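Side-chain contacts in predicted ATPase involved in replication control, Cdc46/Mcm family (Methanopyrus kandleri AV19, PDB 3F8T), which probably binds ATP and single-stranded DNA, as its relatives among the replicative MCM helicases do: residues V186-P190 with A191-E195; H257-D260 with H261-R265; V297-G301 with G302-V306. The protein carries 2 engineered substitutions. One frame throughout, in Å; residues are numbered along the deposited sequence.

How the contacts relate
Contact 1 is a surface contact. Contact 3 is fully buried, and contact 2 lies between, with both buried and exposed residues. Contact 1 starts helix 190-201, where an aspartate forms the cap. Contact 2 ends helix 248-261 with backbone bonds and a histidine pair. Contact 3 is a turn between helix 295-298 and strand 303-307, where an alanine and two glycines make the bend and one backbone bond closes it. Contacts 2 and 3 touch: R265 O, just ahead of strand 266-270, probably accepts from I303 N of strand 303-307 at 2.9 Å. Contact 1 stands apart, its centre about 21 Å from that of contact 2, but helix 396-409 borders both.

Contact 1 (V186-P190 with A191-E195); sequences VHPDP and AELEE
The E192 carboxylate sets its OE1 corner against the P188 ring, 3.4 Å from P188 CA, and CB of that proline is almost as near. The D189 carboxylate turns OD1 to the start of the helix. E192 N meets D189 OD1 at 2.8 Å, nearly head-on to the C-O bond, with an N-H...O angle of 166°. The D189 torsion makes this possible: CG sits between the backbone N and the carbonyl carbon (chi1 68°), which folds the carboxylate back over the first turn.

D189 is thus the N-cap of helix 190-201, and P190 follows as its first helical residue. A true capping box would have E192 accept directly from D189 N. Here a water stands between them. It accepts a hydrogen bond from D189 N at 3.0 Å and donates to E192 OE1 at 2.7 Å. The cap also has a hydrophobic staple: CG of P188, just before the N-cap, meets L193 CD1 at 3.9 Å, and Y405 of helix 396-409 touches both. L193 N gives a short, straight bond to D189 O, 2.7 Å, and E194 N bonds P190 O.

E192 is extended, with CG anti to its backbone N (chi1 -166°), and its OE2 forms a salt bridge with R401. With an alanine here, R401 is likely to lose its carboxylate partner and the capping water its acceptor. The helix start would be expected to favour the negative charge on D189.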
loop_
_atom_site.group_PDB
_atom_site.type_symbol
_atom_site.label_atom_id
_atom_site.label_comp_id
_atom_site.label_asym_id
_atom_site.label_seq_id
_atom_site.Cartn_x
_atom_site.Cartn_y
_atom_site.Cartn_z
ATOM N N VAL A 186 -8.666 6.544 -6.293
ATOM C CA VAL A 186 -9.035 7.000 -7.616
ATOM C C VAL A 186 -10.529 7.323 -7.567
ATOM O O VAL A 186 -11.333 6.508 -7.128
ATOM C CB VAL A 186 -8.738 5.905 -8.683
ATOM C CG1 VAL A 186 -9.604 6.063 -9.912
ATOM C CG2 VAL A 186 -7.263 5.917 -9.074
ATOM N N HIS A 187 -10.884 8.526 -7.991
ATOM C CA HIS A 187 -12.281 8.933 -8.078
ATOM C C HIS A 187 -12.547 9.288 -9.540
ATOM O O HIS A 187 -12.304 10.431 -9.972
ATOM C CB HIS A 187 -12.582 10.094 -7.120
ATOM C CG HIS A 187 -12.330 9.767 -5.678
ATOM N ND1 HIS A 187 -13.119 8.889 -4.962
ATOM C CD2 HIS A 187 -11.373 10.195 -4.820
ATOM C CE1 HIS A 187 -12.658 8.789 -3.728
ATOM N NE2 HIS A 187 -11.601 9.574 -3.615
ATOM N N PRO A 188 -13.013 8.291 -10.320
ATOM C CA PRO A 188 -13.205 8.452 -11.756
ATOM C C PRO A 188 -14.371 9.384 -12.055
ATOM O O PRO A 188 -15.352 9.409 -11.300
ATOM C CB PRO A 188 -13.532 7.032 -12.231
ATOM C CG PRO A 188 -14.122 6.360 -11.043
ATOM C CD PRO A 188 -13.407 6.947 -9.855
ATOM N N ASP A 189 -14.245 10.147 -13.137
ATOM C CA ASP A 189 -15.356 10.934 -13.659
ATOM C C ASP A 189 -16.270 10.037 -14.497
ATOM O O ASP A 189 -15.956 8.855 -14.691
ATOM C CB ASP A 189 -14.854 12.173 -14.429
ATOM C CG ASP A 189 -14.134 11.848 -15.737
ATOM O OD1 ASP A 189 -14.322 10.766 -16.356
ATOM O OD2 ASP A 189 -13.360 12.729 -16.178
ATOM N N PRO A 190 -17.416 10.576 -14.979
ATOM C CA PRO A 190 -18.359 9.733 -15.702
ATOM C C PRO A 190 -17.755 9.025 -16.909
ATOM O O PRO A 190 -18.048 7.855 -17.112
ATOM C CB PRO A 190 -19.464 10.720 -16.129
ATOM C CG PRO A 190 -19.412 11.776 -15.104
ATOM C CD PRO A 190 -17.934 11.950 -14.840
ATOM N N ALA A 191 -16.907 9.715 -17.680
ATOM C CA ALA A 191 -16.271 9.104 -18.848
ATOM C C ALA A 191 -15.340 7.952 -18.442
ATOM O O ALA A 191 -15.350 6.897 -19.069
ATOM C CB ALA A 191 -15.515 10.153 -19.696
ATOM N N GLU A 192 -14.546 8.157 -17.397
ATOM C CA GLU A 192 -13.640 7.097 -16.945
ATOM C C GLU A 192 -14.421 5.949 -16.299
ATOM O O GLU A 192 -14.151 4.784 -16.562
ATOM C CB GLU A 192 -12.581 7.630 -15.992
ATOM C CG GLU A 192 -11.447 6.631 -15.795
ATOM C CD GLU A 192 -10.397 7.073 -14.809
ATOM O OE1 GLU A 192 -10.658 7.975 -13.976
ATOM O OE2 GLU A 192 -9.299 6.481 -14.856
ATOM N N LEU A 193 -15.401 6.281 -15.463
ATOM C CA LEU A 193 -16.294 5.263 -14.909
ATOM C C LEU A 193 -16.911 4.394 -16.013
ATOM O O LEU A 193 -17.017 3.167 -15.876
ATOM C CB LEU A 193 -17.373 5.921 -14.043
ATOM C CG LEU A 193 -18.127 5.055 -13.046
ATOM C CD1 LEU A 193 -17.181 4.276 -12.112
ATOM C CD2 LEU A 193 -19.086 5.936 -12.246
ATOM N N GLU A 194 -17.294 5.034 -17.120
ATOM C CA GLU A 194 -17.795 4.324 -18.294
ATOM C C GLU A 194 -16.750 3.368 -18.892
ATOM O O GLU A 194 -17.082 2.231 -19.213
ATOM C CB GLU A 194 -18.331 5.317 -19.349
ATOM C CG GLU A 194 -18.987 4.688 -20.598
ATOM C CD GLU A 194 -20.031 3.591 -20.300
ATOM O OE1 GLU A 194 -20.826 3.720 -19.335
ATOM O OE2 GLU A 194 -20.057 2.587 -21.052
ATOM N N GLU A 195 -15.498 3.822 -19.023
ATOM C CA GLU A 195 -14.411 2.948 -19.494
ATOM C C GLU A 195 -14.273 1.741 -18.573
ATOM O O GLU A 195 -14.138 0.613 -19.038
ATOM C CB GLU A 195 -13.060 3.667 -19.529
ATOM C CG GLU A 195 -12.938 4.862 -20.461
ATOM C CD GLU A 195 -11.485 5.343 -20.548
ATOM O OE1 GLU A 195 -10.674 4.710 -21.266
ATOM O OE2 GLU A 195 -11.148 6.338 -19.874
HETATM O O HOH W 1 -11.546 10.481 -14.438
#

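Contact 2 (H257-D260 with H261-R265); sequences HVLD and HLAPR
V258 O takes two backbone bonds at the end of helix 248-261. A263 N donates at 2.8 Å and L262 N at 3.0 Å, and the two reach the oxygen from opposite faces of its carbonyl plane. The A263 bond spans five residues, so the last turn is wider than an ordinary helical one. It is not a Schellman motif, because L262 keeps a negative phi. Here the beta-alpha-beta crossover of the P-loop NTPase fold leaves its helix and heads for strand 266-270.

One residue earlier, H261 N bonds H257 O. The two rings meet edge against edge, centroids 5.0 Å apart and planes at 56°. H257 ND1 is only 2.9 Å from H261 CD2, so the fine detail of this edge contact is doubtful. With CG anti to the backbone N (chi1 179°), H257 brings its ring beside H261. H257 NE2 is held by A211 O, and its ring also meets Y396. D260 CB lies over one face of H261, 3.8 Å from the ring centroid and almost on its normal, a CH-pi contact.

L262 is packed by helices 204-212 and 396-409. Water 2 donates to both L259 O and A263 O and so links the last turn to the exit. Toward strand 303-307, where both pack on I303, L259 CD2 touches A263 CB at 4.0 Å.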
loop_
_atom_site.group_PDB
_atom_site.type_symbol
_atom_site.label_atom_id
_atom_site.label_comp_id
_atom_site.label_asym_id
_atom_site.label_seq_id
_atom_site.Cartn_x
_atom_site.Cartn_y
_atom_site.Cartn_z
ATOM N N HIS A 257 8.426 -5.017 -14.555
ATOM C CA HIS A 257 7.264 -4.599 -15.337
ATOM C C HIS A 257 6.011 -4.420 -14.458
ATOM O O HIS A 257 5.365 -3.348 -14.465
ATOM C CB HIS A 257 7.002 -5.593 -16.472
ATOM C CG HIS A 257 5.809 -5.243 -17.306
ATOM N ND1 HIS A 257 5.548 -3.952 -17.720
ATOM C CD2 HIS A 257 4.804 -6.006 -17.788
ATOM C CE1 HIS A 257 4.432 -3.938 -18.428
ATOM N NE2 HIS A 257 3.962 -5.174 -18.485
ATOM N N VAL A 258 5.702 -5.448 -13.674
ATOM C CA VAL A 258 4.540 -5.409 -12.780
ATOM C C VAL A 258 4.637 -4.220 -11.812
ATOM O O VAL A 258 3.703 -3.426 -11.690
ATOM C CB VAL A 258 4.354 -6.745 -11.996
ATOM C CG1 VAL A 258 3.341 -6.542 -10.866
ATOM C CG2 VAL A 258 3.907 -7.877 -12.933
ATOM N N LEU A 259 5.772 -4.089 -11.140
ATOM C CA LEU A 259 5.962 -2.994 -10.189
ATOM C C LEU A 259 5.978 -1.615 -10.815
ATOM O O LEU A 259 5.503 -0.647 -10.217
ATOM C CB LEU A 259 7.266 -3.183 -9.445
ATOM C CG LEU A 259 7.243 -4.052 -8.208
ATOM C CD1 LEU A 259 8.579 -3.819 -7.593
ATOM C CD2 LEU A 259 6.186 -3.618 -7.237
ATOM N N ASP A 260 6.554 -1.500 -12.005
ATOM C CA ASP A 260 6.711 -0.183 -12.612
ATOM C C ASP A 260 5.433 0.334 -13.192
ATOM O O ASP A 260 5.201 1.526 -13.152
ATOM C CB ASP A 260 7.767 -0.199 -13.717
ATOM C CG ASP A 260 9.173 -0.376 -13.173
ATOM O OD1 ASP A 260 9.370 -0.358 -11.932
ATOM O OD2 ASP A 260 10.070 -0.582 -14.000
ATOM N N HIS A 261 4.615 -0.560 -13.738
ATOM C CA HIS A 261 3.518 -0.163 -14.610
ATOM C C HIS A 261 2.134 -0.519 -14.139
ATOM O O HIS A 261 1.158 0.027 -14.646
ATOM C CB HIS A 261 3.722 -0.778 -15.999
ATOM C CG HIS A 261 5.027 -0.406 -16.620
ATOM N ND1 HIS A 261 5.385 0.904 -16.852
ATOM C CD2 HIS A 261 6.063 -1.164 -17.046
ATOM C CE1 HIS A 261 6.594 0.937 -17.387
ATOM N NE2 HIS A 261 7.025 -0.304 -17.518
ATOM N N LEU A 262 2.033 -1.443 -13.184
ATOM C CA LEU A 262 0.721 -1.965 -12.824
ATOM C C LEU A 262 0.420 -1.946 -11.338
ATOM O O LEU A 262 -0.719 -1.670 -10.952
ATOM C CB LEU A 262 0.533 -3.385 -13.370
ATOM C CG LEU A 262 0.303 -3.426 -14.882
ATOM C CD1 LEU A 262 0.364 -4.856 -15.358
ATOM C CD2 LEU A 262 -1.031 -2.771 -15.238
ATOM N N ALA A 263 1.421 -2.239 -10.512
ATOM C CA ALA A 263 1.182 -2.376 -9.064
ATOM C C ALA A 263 0.638 -1.078 -8.429
ATOM O O ALA A 263 1.102 0.017 -8.769
ATOM C CB ALA A 263 2.455 -2.839 -8.353
ATOM N N PRO A 264 -0.343 -1.200 -7.498
ATOM C CA PRO A 264 -0.914 -0.044 -6.783
ATOM C C PRO A 264 0.098 0.623 -5.849
ATOM O O PRO A 264 -0.023 1.825 -5.523
ATOM C CB PRO A 264 -2.057 -0.663 -5.974
ATOM C CG PRO A 264 -1.694 -2.094 -5.805
ATOM C CD PRO A 264 -0.991 -2.466 -7.101
ATOM N N ARG A 265 1.096 -0.173 -5.459
ATOM C CA ARG A 265 2.139 0.200 -4.518
ATOM C C ARG A 265 3.111 -0.981 -4.487
ATOM O O ARG A 265 2.713 -2.134 -4.717
ATOM C CB ARG A 265 1.537 0.403 -3.122
ATOM C CG ARG A 265 2.566 0.628 -2.034
ATOM C CD ARG A 265 1.916 1.248 -0.795
ATOM N NE ARG A 265 2.789 1.100 0.361
ATOM C CZ ARG A 265 2.492 1.489 1.601
ATOM N NH1 ARG A 265 1.324 2.055 1.863
ATOM N NH2 ARG A 265 3.370 1.274 2.581
HETATM O O HOH W 2 2.712 0.833 -11.030
#

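Contact 3 (V297-G301 with G302-V306); sequences VLADG and GILAV
A299 CB meets L304 CB at 3.9 Å, and this pair is the apolar heart of the contact. A299 CB is also 3.8 Å from I303 O, so A299 lies against the first residues of the strand. With CG anti to the backbone N (chi1 176°), L304 also brings CD1 to 4.2 Å from A299 CB. V267 of strand 266-270 and C340 also pack on A299.

One hydrogen bond closes the bend. G302 N donates to A299 O at 2.8 Å, with an N-H...O angle of 145°. The donor is tilted from the carbonyl plane by 26°. G301 has a positive phi of 83°, a shape that glycine takes easily. G302 follows, where a side chain would press on G301 C. D300 N, already in the turn, bonds back to V297 O of helix 295-298.

Farther out, neighbours hold the turn in place. The side chain of D300 leaves this contact and forms a salt bridge from OD1 to R339. Backbone bonds join G301 to R339 and G302 to A341. On the other side, L298 O accepts from R265 NE. I303 shares backbone bonds with R265, just before strand 266-270, and with V267 in it.

The bend from A299 to G302 is a type II beta turn. It sends the chain into strand 303-307, inside the five-stranded parallel sheet of the AAA+ P-loop fold, between strands 266-270 and 341-346.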
loop_
_atom_site.group_PDB
_atom_site.type_symbol
_atom_site.label_atom_id
_atom_site.label_comp_id
_atom_site.label_asym_id
_atom_site.label_seq_id
_atom_site.Cartn_x
_atom_site.Cartn_y
_atom_site.Cartn_z
ATOM N N VAL A 297 7.592 -3.816 4.730
ATOM C CA VAL A 297 6.823 -2.732 5.352
ATOM C C VAL A 297 6.501 -1.628 4.331
ATOM O O VAL A 297 5.370 -1.145 4.262
ATOM C CB VAL A 297 7.579 -2.180 6.606
ATOM C CG1 VAL A 297 6.836 -1.007 7.238
ATOM C CG2 VAL A 297 7.731 -3.306 7.632
ATOM N N LEU A 298 7.476 -1.235 3.518
ATOM C CA LEU A 298 7.208 -0.214 2.496
ATOM C C LEU A 298 6.264 -0.718 1.394
ATOM O O LEU A 298 5.647 0.079 0.682
ATOM C CB LEU A 298 8.517 0.326 1.896
ATOM C CG LEU A 298 9.424 1.100 2.867
ATOM C CD1 LEU A 298 10.738 1.443 2.167
ATOM C CD2 LEU A 298 8.716 2.366 3.351
ATOM N N ALA A 299 6.144 -2.040 1.266
ATOM C CA ALA A 299 5.255 -2.660 0.258
ATOM C C ALA A 299 3.861 -2.954 0.830
ATOM O O ALA A 299 3.015 -3.530 0.144
ATOM C CB ALA A 299 5.881 -3.971 -0.272
ATOM N N ASP A 300 3.617 -2.565 2.081
ATOM C CA ASP A 300 2.300 -2.743 2.694
ATOM C C ASP A 300 1.178 -2.293 1.754
ATOM O O ASP A 300 1.167 -1.161 1.264
ATOM C CB ASP A 300 2.227 -1.975 4.033
ATOM C CG ASP A 300 0.883 -2.148 4.754
ATOM O OD1 ASP A 300 0.505 -3.287 5.055
ATOM O OD2 ASP A 300 0.224 -1.129 5.066
ATOM N N GLY A 301 0.241 -3.203 1.500
ATOM C CA GLY A 301 -0.898 -2.935 0.634
ATOM C C GLY A 301 -0.628 -3.102 -0.857
ATOM O O GLY A 301 -1.486 -2.799 -1.688
ATOM N N GLY A 302 0.566 -3.556 -1.200
ATOM C CA GLY A 302 0.918 -3.713 -2.610
ATOM C C GLY A 302 1.738 -4.964 -2.861
ATOM O O GLY A 302 1.575 -5.987 -2.165
ATOM N N ILE A 303 2.611 -4.883 -3.864
ATOM C CA ILE A 303 3.394 -6.043 -4.283
ATOM C C ILE A 303 4.801 -5.930 -3.728
ATOM O O ILE A 303 5.459 -4.912 -3.905
ATOM C CB ILE A 303 3.478 -6.146 -5.832
ATOM C CG1 ILE A 303 2.073 -6.299 -6.459
ATOM C CG2 ILE A 303 4.463 -7.256 -6.262
ATOM C CD1 ILE A 303 1.491 -7.716 -6.364
ATOM N N LEU A 304 5.262 -6.985 -3.071
ATOM C CA LEU A 304 6.683 -7.100 -2.766
ATOM C C LEU A 304 7.339 -8.030 -3.794
ATOM O O LEU A 304 7.133 -9.252 -3.769
ATOM C CB LEU A 304 6.920 -7.589 -1.334
ATOM C CG LEU A 304 8.400 -7.834 -0.988
ATOM C CD1 LEU A 304 9.151 -6.529 -0.818
ATOM C CD2 LEU A 304 8.497 -8.708 0.259
ATOM N N ALA A 305 8.127 -7.444 -4.695
ATOM C CA ALA A 305 8.805 -8.241 -5.720
ATOM C C ALA A 305 10.152 -8.703 -5.182
ATOM O O ALA A 305 11.043 -7.883 -4.922
ATOM C CB ALA A 305 8.970 -7.438 -7.016
ATOM N N VAL A 306 10.286 -10.011 -4.994
ATOM C CA VAL A 306 11.473 -10.582 -4.349
ATOM C C VAL A 306 12.227 -11.392 -5.391
ATOM O O VAL A 306 11.900 -12.548 -5.634
ATOM C CB VAL A 306 11.115 -11.477 -3.140
ATOM C CG1 VAL A 306 12.397 -12.009 -2.484
ATOM C CG2 VAL A 306 10.311 -10.686 -2.105
#